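Succinate dehydrogenase subunit B (Mycolicibacterium smegmatis MC2 51, PDB 6LUM) probably relays electrons through its three iron-sulfur clusters, from the flavoprotein subunit of succinate dehydrogenase toward the membrane quinone. Local coordinates at residues Y66-A78 with P124-F136. Residues are numbered along the deposited sequence; the frame is centred on the assembly and turned at random.
Sequences YLDGTLTFRRSCA and PVEKDLVVNMEPF. With FES (Fe2/s2 (inorganic) cluster), chain B.
T70 O lies 2.6 Å from K127 NZ, the long lysine chain bending at its end and crossing the threonine at about a right angle; the same NZ forms a salt bridge with D128 OD1 (3.6 Å), which suits a lysine beside the aspartate. L71, with I30 and V63 around it, suits a buried place: its CD1 packs 4.0 Å from L129 CD1 and also lies against the D128 carboxylate. T72 N donates to D128 OD2 in a nearly straight bond (161°), the carboxylate supplying an acceptor for a buried amide. Branched V130 packs its CG2 against T72 OG1 (3.5 Å) and F73 CA. D128 and L129 are the central residues of a type II beta turn joining two short antiparallel strands, with a classic beta bulge at E126 and K127. This hairpin of the 2Fe-2S domain packs against the loop running on to C77, a cluster ligand. F73 sets CB 4.1 Å from L129 CB, its large apolar ring suiting the buried site against L57, L60 and K64. R74, extended from CG to NE, offers two N-H groups to one carbonyl: NH1 hydrogen-bonds V131 O (3.0 Å, 142°), somewhat out of the guanidinium plane, and NH2 adds a weak bond. V130 CG1 lies over one guanidinium face; NE pairs with E161 of subunit A. A leucine here would probably cost V131 O these donors and the glutamate its positive mate.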
loop_
_atom_site.group_PDB
_atom_site.type_symbol
_atom_site.label_atom_id
_atom_site.label_comp_id
_atom_site.label_asym_id
_atom_site.label_seq_id
_atom_site.Cartn_x
_atom_site.Cartn_y
_atom_site.Cartn_z
ATOM N N TYR J 66 -17.567 -50.637 -11.324
ATOM C CA TYR J 66 -18.263 -51.906 -11.169
ATOM C C TYR J 66 -18.651 -52.203 -9.722
ATOM O O TYR J 66 -19.839 -52.322 -9.412
ATOM C CB TYR J 66 -17.404 -53.018 -11.763
ATOM C CG TYR J 66 -17.059 -52.732 -13.197
ATOM C CD1 TYR J 66 -15.819 -52.247 -13.546
ATOM C CD2 TYR J 66 -17.986 -52.916 -14.198
ATOM C CE1 TYR J 66 -15.503 -51.972 -14.851
ATOM C CE2 TYR J 66 -17.683 -52.643 -15.508
ATOM C CZ TYR J 66 -16.439 -52.171 -15.828
ATOM O OH TYR J 66 -16.125 -51.895 -17.136
ATOM N N LEU J 67 -17.677 -52.310 -8.821
ATOM C CA LEU J 67 -17.992 -52.790 -7.479
ATOM C C LEU J 67 -18.694 -51.725 -6.647
ATOM O O LEU J 67 -19.852 -51.889 -6.257
ATOM C CB LEU J 67 -16.717 -53.251 -6.775
ATOM C CG LEU J 67 -15.711 -54.023 -7.614
ATOM C CD1 LEU J 67 -14.397 -54.094 -6.893
ATOM C CD2 LEU J 67 -16.222 -55.403 -7.912
ATOM N N ASP J 68 -18.001 -50.632 -6.363
ATOM C CA ASP J 68 -18.538 -49.526 -5.582
ATOM C C ASP J 68 -19.135 -48.473 -6.499
ATOM O O ASP J 68 -19.620 -48.793 -7.586
ATOM C CB ASP J 68 -17.490 -48.909 -4.664
ATOM C CG ASP J 68 -18.086 -48.461 -3.348
ATOM O OD1 ASP J 68 -19.266 -48.067 -3.349
ATOM O OD2 ASP J 68 -17.394 -48.514 -2.315
ATOM N N GLY J 69 -19.140 -47.224 -6.056
ATOM C CA GLY J 69 -19.813 -46.170 -6.777
ATOM C C GLY J 69 -20.182 -45.035 -5.859
ATOM O O GLY J 69 -20.629 -43.978 -6.304
ATOM N N THR J 70 -19.970 -45.239 -4.568
ATOM C CA THR J 70 -19.874 -44.132 -3.632
ATOM C C THR J 70 -18.457 -43.573 -3.568
ATOM O O THR J 70 -18.252 -42.491 -3.014
ATOM C CB THR J 70 -20.332 -44.592 -2.243
ATOM O OG1 THR J 70 -21.603 -45.239 -2.357
ATOM C CG2 THR J 70 -20.499 -43.415 -1.307
ATOM N N LEU J 71 -17.487 -44.272 -4.155
ATOM C CA LEU J 71 -16.080 -43.901 -4.061
ATOM C C LEU J 71 -15.778 -42.740 -4.995
ATOM O O LEU J 71 -15.936 -42.862 -6.210
ATOM C CB LEU J 71 -15.202 -45.099 -4.405
ATOM C CG LEU J 71 -13.713 -44.811 -4.494
ATOM C CD1 LEU J 71 -13.232 -44.226 -3.194
ATOM C CD2 LEU J 71 -12.964 -46.073 -4.794
ATOM N N THR J 72 -15.335 -41.621 -4.439
ATOM C CA THR J 72 -14.997 -40.466 -5.247
ATOM C C THR J 72 -13.510 -40.174 -5.152
ATOM O O THR J 72 -12.844 -40.540 -4.190
ATOM C CB THR J 72 -15.784 -39.233 -4.812
ATOM O OG1 THR J 72 -15.239 -38.735 -3.592
ATOM C CG2 THR J 72 -17.226 -39.587 -4.597
ATOM N N PHE J 73 -12.999 -39.515 -6.183
ATOM C CA PHE J 73 -11.622 -39.061 -6.255
ATOM C C PHE J 73 -11.517 -38.177 -7.483
ATOM O O PHE J 73 -12.391 -38.197 -8.350
ATOM C CB PHE J 73 -10.630 -40.221 -6.323
ATOM C CG PHE J 73 -10.862 -41.161 -7.461
ATOM C CD1 PHE J 73 -11.801 -42.154 -7.374
ATOM C CD2 PHE J 73 -10.117 -41.065 -8.609
ATOM C CE1 PHE J 73 -12.004 -43.010 -8.412
ATOM C CE2 PHE J 73 -10.321 -41.924 -9.648
ATOM C CZ PHE J 73 -11.267 -42.892 -9.550
ATOM N N ARG J 74 -10.455 -37.392 -7.539
ATOM C CA ARG J 74 -10.247 -36.464 -8.634
ATOM C C ARG J 74 -9.312 -37.074 -9.663
ATOM O O ARG J 74 -8.392 -37.811 -9.314
ATOM C CB ARG J 74 -9.674 -35.152 -8.122
ATOM C CG ARG J 74 -10.607 -34.393 -7.246
ATOM C CD ARG J 74 -9.992 -33.111 -6.800
ATOM N NE ARG J 74 -10.944 -32.277 -6.086
ATOM C CZ ARG J 74 -10.737 -31.792 -4.871
ATOM N NH1 ARG J 74 -9.613 -32.065 -4.240
ATOM N NH2 ARG J 74 -11.649 -31.038 -4.289
ATOM N N ARG J 75 -9.571 -36.789 -10.933
ATOM C CA ARG J 75 -8.684 -37.163 -12.021
ATOM C C ARG J 75 -9.167 -36.449 -13.265
ATOM O O ARG J 75 -10.370 -36.273 -13.445
ATOM C CB ARG J 75 -8.657 -38.677 -12.250
ATOM C CG ARG J 75 -9.713 -39.221 -13.185
ATOM C CD ARG J 75 -11.082 -39.230 -12.563
ATOM N NE ARG J 75 -12.078 -39.779 -13.469
ATOM C CZ ARG J 75 -12.781 -39.058 -14.332
ATOM N NH1 ARG J 75 -12.622 -37.750 -14.389
ATOM N NH2 ARG J 75 -13.659 -39.648 -15.120
ATOM N N SER J 76 -8.235 -35.956 -14.073
ATOM C CA SER J 76 -8.592 -35.368 -15.354
ATOM C C SER J 76 -7.890 -36.025 -16.527
ATOM O O SER J 76 -8.544 -36.640 -17.363
ATOM C CB SER J 76 -8.272 -33.876 -15.316
ATOM O OG SER J 76 -8.614 -33.222 -16.522
ATOM N N CYS J 77 -6.572 -35.996 -16.557
ATOM C CA CYS J 77 -5.806 -36.085 -17.788
ATOM C C CYS J 77 -5.455 -37.512 -18.136
ATOM O O CYS J 77 -5.231 -38.348 -17.261
ATOM C CB CYS J 77 -4.523 -35.279 -17.663
ATOM S SG CYS J 77 -3.405 -35.899 -16.429
ATOM N N ALA J 78 -5.367 -37.777 -19.434
ATOM C CA ALA J 78 -4.920 -39.090 -19.857
ATOM C C ALA J 78 -3.501 -39.324 -19.356
ATOM O O ALA J 78 -3.300 -40.080 -18.397
ATOM C CB ALA J 78 -4.988 -39.219 -21.376
ATOM N N PRO J 124 -8.246 -30.714 4.929
ATOM C CA PRO J 124 -9.520 -31.268 5.415
ATOM C C PRO J 124 -10.144 -32.218 4.405
ATOM O O PRO J 124 -10.401 -31.846 3.262
ATOM C CB PRO J 124 -10.388 -30.023 5.619
ATOM C CG PRO J 124 -9.438 -28.894 5.674
ATOM C CD PRO J 124 -8.301 -29.254 4.803
ATOM N N VAL J 125 -10.408 -33.446 4.841
ATOM C CA VAL J 125 -11.048 -34.425 3.975
ATOM C C VAL J 125 -12.500 -34.036 3.748
ATOM O O VAL J 125 -13.195 -33.600 4.674
ATOM C CB VAL J 125 -10.931 -35.824 4.596
ATOM C CG1 VAL J 125 -11.491 -36.853 3.683
ATOM C CG2 VAL J 125 -9.493 -36.134 4.884
ATOM N N GLU J 126 -12.970 -34.179 2.508
ATOM C CA GLU J 126 -14.355 -33.903 2.162
ATOM C C GLU J 126 -15.150 -35.150 1.836
ATOM O O GLU J 126 -16.352 -35.180 2.084
ATOM C CB GLU J 126 -14.424 -32.945 0.973
ATOM C CG GLU J 126 -13.854 -31.581 1.261
ATOM C CD GLU J 126 -14.647 -30.824 2.305
ATOM O OE1 GLU J 126 -15.530 -30.030 1.925
ATOM O OE2 GLU J 126 -14.391 -31.018 3.509
ATOM N N LYS J 127 -14.511 -36.168 1.281
ATOM C CA LYS J 127 -15.091 -37.483 1.082
ATOM C C LYS J 127 -13.919 -38.445 0.967
ATOM O O LYS J 127 -12.776 -38.070 1.245
ATOM C CB LYS J 127 -16.016 -37.487 -0.142
ATOM C CG LYS J 127 -17.115 -38.517 -0.089
ATOM C CD LYS J 127 -18.319 -38.048 -0.849
ATOM C CE LYS J 127 -19.297 -39.170 -1.055
ATOM N NZ LYS J 127 -18.653 -40.335 -1.692
ATOM N N ASP J 128 -14.177 -39.672 0.564
ATOM C CA ASP J 128 -13.068 -40.591 0.381
ATOM C C ASP J 128 -12.134 -40.095 -0.706
ATOM O O ASP J 128 -12.573 -39.762 -1.802
ATOM C CB ASP J 128 -13.606 -41.974 0.054
ATOM C CG ASP J 128 -14.781 -41.918 -0.865
ATOM O OD1 ASP J 128 -15.903 -42.196 -0.392
ATOM O OD2 ASP J 128 -14.598 -41.608 -2.055
ATOM N N LEU J 129 -10.851 -39.999 -0.379
ATOM C CA LEU J 129 -9.767 -39.614 -1.278
ATOM C C LEU J 129 -9.920 -38.220 -1.865
ATOM O O LEU J 129 -9.135 -37.841 -2.729
ATOM C CB LEU J 129 -9.597 -40.617 -2.420
ATOM C CG LEU J 129 -9.617 -42.095 -2.078
ATOM C CD1 LEU J 129 -9.498 -42.912 -3.329
ATOM C CD2 LEU J 129 -8.505 -42.417 -1.150
ATOM N N VAL J 130 -10.887 -37.433 -1.415
ATOM C CA VAL J 130 -11.055 -36.056 -1.863
ATOM C C VAL J 130 -10.780 -35.147 -0.677
ATOM O O VAL J 130 -11.354 -35.339 0.397
ATOM C CB VAL J 130 -12.461 -35.805 -2.430
ATOM C CG1 VAL J 130 -12.690 -34.347 -2.594
ATOM C CG2 VAL J 130 -12.617 -36.476 -3.744
ATOM N N VAL J 131 -9.902 -34.169 -0.856
ATOM C CA VAL J 131 -9.575 -33.242 0.213
ATOM C C VAL J 131 -9.935 -31.834 -0.229
ATOM O O VAL J 131 -10.311 -31.592 -1.371
ATOM C CB VAL J 131 -8.101 -33.321 0.633
ATOM C CG1 VAL J 131 -7.731 -34.740 0.966
ATOM C CG2 VAL J 131 -7.226 -32.794 -0.451
ATOM N N ASN J 132 -9.821 -30.906 0.704
ATOM C CA ASN J 132 -10.186 -29.514 0.487
ATOM C C ASN J 132 -8.910 -28.742 0.176
ATOM O O ASN J 132 -8.130 -28.424 1.073
ATOM C CB ASN J 132 -10.901 -28.966 1.716
ATOM C CG ASN J 132 -11.516 -27.612 1.484
ATOM O OD1 ASN J 132 -11.896 -27.271 0.370
ATOM N ND2 ASN J 132 -11.623 -26.828 2.544
ATOM N N MET J 133 -8.699 -28.443 -1.102
ATOM C CA MET J 133 -7.477 -27.813 -1.574
ATOM C C MET J 133 -7.453 -26.311 -1.366
ATOM O O MET J 133 -6.502 -25.658 -1.806
ATOM C CB MET J 133 -7.273 -28.123 -3.053
ATOM C CG MET J 133 -7.159 -29.586 -3.359
ATOM S SD MET J 133 -5.560 -30.263 -2.926
ATOM C CE MET J 133 -4.500 -29.312 -3.988
ATOM N N GLU J 134 -8.446 -25.740 -0.719
ATOM C CA GLU J 134 -8.457 -24.289 -0.602
ATOM C C GLU J 134 -7.465 -23.743 0.417
ATOM O O GLU J 134 -6.965 -22.638 0.208
ATOM C CB GLU J 134 -9.865 -23.781 -0.312
ATOM C CG GLU J 134 -10.734 -23.824 -1.550
ATOM C CD GLU J 134 -10.239 -22.874 -2.631
ATOM O OE1 GLU J 134 -9.731 -21.786 -2.287
ATOM O OE2 GLU J 134 -10.342 -23.222 -3.827
ATOM N N PRO J 135 -7.143 -24.432 1.515
ATOM C CA PRO J 135 -5.982 -23.984 2.300
ATOM C C PRO J 135 -4.697 -23.963 1.498
ATOM O O PRO J 135 -3.901 -23.020 1.604
ATOM C CB PRO J 135 -5.923 -25.006 3.436
ATOM C CG PRO J 135 -7.286 -25.445 3.599
ATOM C CD PRO J 135 -7.924 -25.435 2.254
ATOM N N PHE J 136 -4.481 -24.994 0.684
ATOM C CA PHE J 136 -3.297 -25.058 -0.160
ATOM C C PHE J 136 -3.244 -23.874 -1.109
ATOM O O PHE J 136 -2.231 -23.172 -1.198
ATOM C CB PHE J 136 -3.296 -26.377 -0.925
ATOM C CG PHE J 136 -2.215 -26.486 -1.942
ATOM C CD1 PHE J 136 -0.936 -26.805 -1.574
ATOM C CD2 PHE J 136 -2.483 -26.284 -3.270
ATOM C CE1 PHE J 136 0.049 -26.906 -2.510
ATOM C CE2 PHE J 136 -1.497 -26.383 -4.198
ATOM C CZ PHE J 136 -0.232 -26.693 -3.816
HETATM FE FE1 FES B . -4.219 -35.829 -13.779
HETATM FE FE2 FES B . -2.845 -38.105 -12.357
HETATM S S1 FES B . -4.671 -37.949 -13.556
HETATM S S2 FES B . -2.268 -36.053 -12.814
#